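Local coordinates for protein endo-beta-1,4-glucanase (PDB 5H4U) that hydrolyses internal beta-1,4-glucosidic linkages in cellulose derivatives, lichenan and barley beta-glucan, releasing mainly short cello-oligosaccharides, at residues T102-Y107 with S217-T222. Numbering follows the deposited sequence.
Sequences TCCACY and SQCVRT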
ATOM      1  N   THR A 102      -9.507  -9.581  -5.771  1.00 11.09           N
ATOM      2  CA  THR A 102      -8.331  -8.726  -5.661  1.00 10.54           C
ATOM      3  C   THR A 102      -7.645  -8.790  -4.309  1.00  9.99           C
ATOM      4  O   THR A 102      -6.433  -8.586  -4.248  1.00  9.48           O
ATOM      5  CB  THR A 102      -8.687  -7.263  -5.962  1.00 10.58           C
ATOM      6  OG1 THR A 102      -9.677  -6.803  -5.043  1.00 11.34           O
ATOM      7  CG2 THR A 102      -9.226  -7.134  -7.363  1.00 11.71           C
ATOM      8  N   CYS A 103      -8.375  -9.078  -3.237  1.00  9.53           N
ATOM      9  CA  CYS A 103      -7.787  -9.030  -1.909  1.00  9.55           C
ATOM     10  C   CYS A 103      -6.669 -10.052  -1.758  1.00  9.75           C
ATOM     11  O   CYS A 103      -6.868 -11.258  -1.962  1.00  9.40           O
ATOM     12  CB  CYS A 103      -8.858  -9.224  -0.839  1.00  9.92           C
ATOM     13  SG  CYS A 103      -9.544  -7.620  -0.234  1.00 13.44           S
ATOM     14  N   CYS A 104      -5.479  -9.539  -1.443  1.00  9.39           N
ATOM     15  CA  CYS A 104      -4.249 -10.302  -1.268  1.00  9.93           C
ATOM     16  C   CYS A 104      -3.752 -10.936  -2.556  1.00  9.36           C
ATOM     17  O   CYS A 104      -2.917 -11.837  -2.517  1.00  9.77           O
ATOM     18  CB  CYS A 104      -4.408 -11.355  -0.168  1.00  9.99           C
ATOM     19  SG  CYS A 104      -5.016 -10.573   1.320  1.00 10.15           S
ATOM     20  N   ALA A 105      -4.237 -10.478  -3.700  1.00  8.96           N
ATOM     21  CA  ALA A 105      -3.640 -10.875  -4.953  1.00  8.93           C
ATOM     22  C   ALA A 105      -2.401 -10.033  -5.199  1.00  9.05           C
ATOM     23  O   ALA A 105      -2.308  -8.879  -4.764  1.00  9.31           O
ATOM     24  CB  ALA A 105      -4.627 -10.710  -6.100  1.00  9.53           C
ATOM     25  N   CYS A 106      -1.433 -10.624  -5.876  1.00  8.84           N
ATOM     26  CA  CYS A 106      -0.212  -9.922  -6.229  1.00  9.20           C
ATOM     27  C   CYS A 106      -0.145  -9.630  -7.713  1.00  8.99           C
ATOM     28  O   CYS A 106      -0.558 -10.437  -8.555  1.00  9.04           O
ATOM     29  CB  CYS A 106       1.038 -10.694  -5.822  1.00  9.67           C
ATOM     30  SG  CYS A 106       1.234 -10.684  -4.067  1.00 12.00           S
ATOM     31  N   TYR A 107       0.418  -8.484  -8.015  1.00  8.88           N
ATOM     32  CA  TYR A 107       0.597  -8.066  -9.383  1.00  9.14           C
ATOM     33  C   TYR A 107       2.036  -7.602  -9.511  1.00  9.21           C
ATOM     34  O   TYR A 107       2.571  -6.982  -8.586  1.00  8.90           O
ATOM     35  CB  TYR A 107      -0.429  -6.972  -9.740  1.00  8.87           C
ATOM     36  CG  TYR A 107      -1.863  -7.416  -9.481  1.00  9.28           C
ATOM     37  CD1 TYR A 107      -2.390  -7.413  -8.203  1.00  8.71           C
ATOM     38  CD2 TYR A 107      -2.680  -7.864 -10.518  1.00  9.54           C
ATOM     39  CE1 TYR A 107      -3.663  -7.834  -7.967  1.00  9.13           C
ATOM     40  CE2 TYR A 107      -3.964  -8.283 -10.286  1.00  9.31           C
ATOM     41  CZ  TYR A 107      -4.452  -8.261  -9.005  1.00  9.59           C
ATOM     42  OH  TYR A 107      -5.746  -8.653  -8.738  1.00 10.73           O
ATOM     43  N   SER A 217       2.548  -9.830   5.103  1.00 12.02           N
ATOM     44  CA  SER A 217       1.121  -9.533   5.224  1.00 11.17           C
ATOM     45  C   SER A 217       0.353 -10.643   5.917  1.00 11.26           C
ATOM     46  O   SER A 217      -0.661 -10.374   6.574  1.00 11.26           O
ATOM     47  CB  SER A 217       0.514  -9.305   3.846  1.00 11.04           C
ATOM     48  OG  SER A 217       0.475 -10.523   3.120  1.00 10.73           O
ATOM     49  N   GLN A 218       0.823 -11.881   5.774  1.00 11.82           N
ATOM     50  CA  GLN A 218       0.245 -13.105   6.322  1.00 11.96           C
ATOM     51  C   GLN A 218      -1.036 -13.513   5.606  1.00 12.34           C
ATOM     52  O   GLN A 218      -1.736 -14.424   6.072  1.00 13.98           O
ATOM     53  CB  GLN A 218      -0.003 -13.005   7.831  1.00 13.17           C
ATOM     54  N   CYS A 219      -1.332 -12.906   4.454  1.00 12.09           N
ATOM     55  CA  CYS A 219      -2.571 -13.125   3.707  1.00 11.71           C
ATOM     56  C   CYS A 219      -2.243 -13.808   2.385  1.00 11.55           C
ATOM     57  O   CYS A 219      -1.686 -13.182   1.477  1.00 11.20           O
ATOM     58  CB  CYS A 219      -3.291 -11.809   3.474  1.00 11.28           C
ATOM     59  SG  CYS A 219      -4.908 -12.031   2.725  1.00 12.94           S
ATOM     60  N   VAL A 220      -2.565 -15.096   2.298  1.00 11.83           N
ATOM     61  CA  VAL A 220      -2.263 -15.930   1.139  1.00 11.95           C
ATOM     62  C   VAL A 220      -3.560 -16.437   0.527  1.00 12.13           C
ATOM     63  O   VAL A 220      -4.333 -17.121   1.200  1.00 12.65           O
ATOM     64  CB  VAL A 220      -1.363 -17.109   1.533  1.00 11.83           C
ATOM     65  CG1 VAL A 220      -1.213 -18.069   0.373  1.00 12.07           C
ATOM     66  CG2 VAL A 220      -0.022 -16.596   1.988  1.00 11.46           C
ATOM     67  N   ARG A 221      -3.793 -16.126  -0.745  1.00 11.69           N
ATOM     68  CA  ARG A 221      -5.003 -16.635  -1.378  1.00 12.60           C
ATOM     69  C   ARG A 221      -4.941 -18.156  -1.423  1.00 13.69           C
ATOM     70  O   ARG A 221      -4.029 -18.737  -2.031  1.00 13.42           O
ATOM     71  CB  ARG A 221      -5.189 -16.022  -2.762  1.00 11.16           C
ATOM     72  CG  ARG A 221      -5.533 -14.578  -2.662  1.00  9.82           C
ATOM     73  CD  ARG A 221      -5.567 -13.866  -3.973  1.00  9.62           C
ATOM     74  NE  ARG A 221      -6.662 -14.309  -4.833  1.00 10.33           N
ATOM     75  CZ  ARG A 221      -7.929 -13.941  -4.686  1.00  9.93           C
ATOM     76  NH1 ARG A 221      -8.266 -13.144  -3.689  1.00 10.51           N
ATOM     77  NH2 ARG A 221      -8.857 -14.373  -5.520  1.00 10.23           N
ATOM     78  N   THR A 222      -5.911 -18.805  -0.765  1.00 14.50           N
ATOM     79  CA  THR A 222      -5.704 -20.227  -0.518  1.00 16.00           C
ATOM     80  C   THR A 222      -6.370 -21.236  -1.447  1.00 18.01           C
ATOM     81  O   THR A 222      -5.971 -22.408  -1.419  1.00 20.99           O
ATOM     82  CB  THR A 222      -6.090 -20.621   0.896  1.00 18.41           C
ATOM     83  OG1 THR A 222      -5.494 -21.898   1.163  1.00 21.85           O
ATOM     84  CG2 THR A 222      -7.581 -20.812   0.973  1.00 20.17           C
TER
HETATM   85  O   HOH W   1      -1.819 -14.451  -2.193  1.00 10.34           O
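A disulfide joins Cys-104 to Cys-219, SG to SG at 2.0 Å, with a torsion of 92° about the S-S bond. SG of Cys-219 stands anti to its own N (chi1 -174°), which carries it across to SG of Cys-104. Val-47 packs against both half-cystines. Polar contacts run through Arg-221. Arg-221 NH1 donates to Cys-103 O at 2.9 Å, a moderately bent bond that meets the oxygen near the plane of the guanidinium, while NH2 bonds to Ser-100 O of the preceding helix, 99-102. A water bridges the backbones, giving a hydrogen to Cys-104 O at 2.9 Å and accepting one from Arg-221 N at 3.0 Å. Apolar contact is slight: CD of Arg-221 lies 3.9 Å from Ala-105 CB, and beyond it the bend at chi3 (68°) turns the guanidinium toward Cys-103 O. The type II turn from Thr-102 to Ala-105 is closed by its backbone bond and leads into strand 106-111 of the family 45 beta-barrel; an ST turn, Cys-219 N to Ser-217 OG, sits at the C-terminal end of helix 211-217. Replacing Arg-221 with an alanine would probably leave Cys-103 O and Ser-100 O without their guanidinium donor. Covalent and polar ties thus fasten the C-terminal tail to the turn that enters the barrel strand.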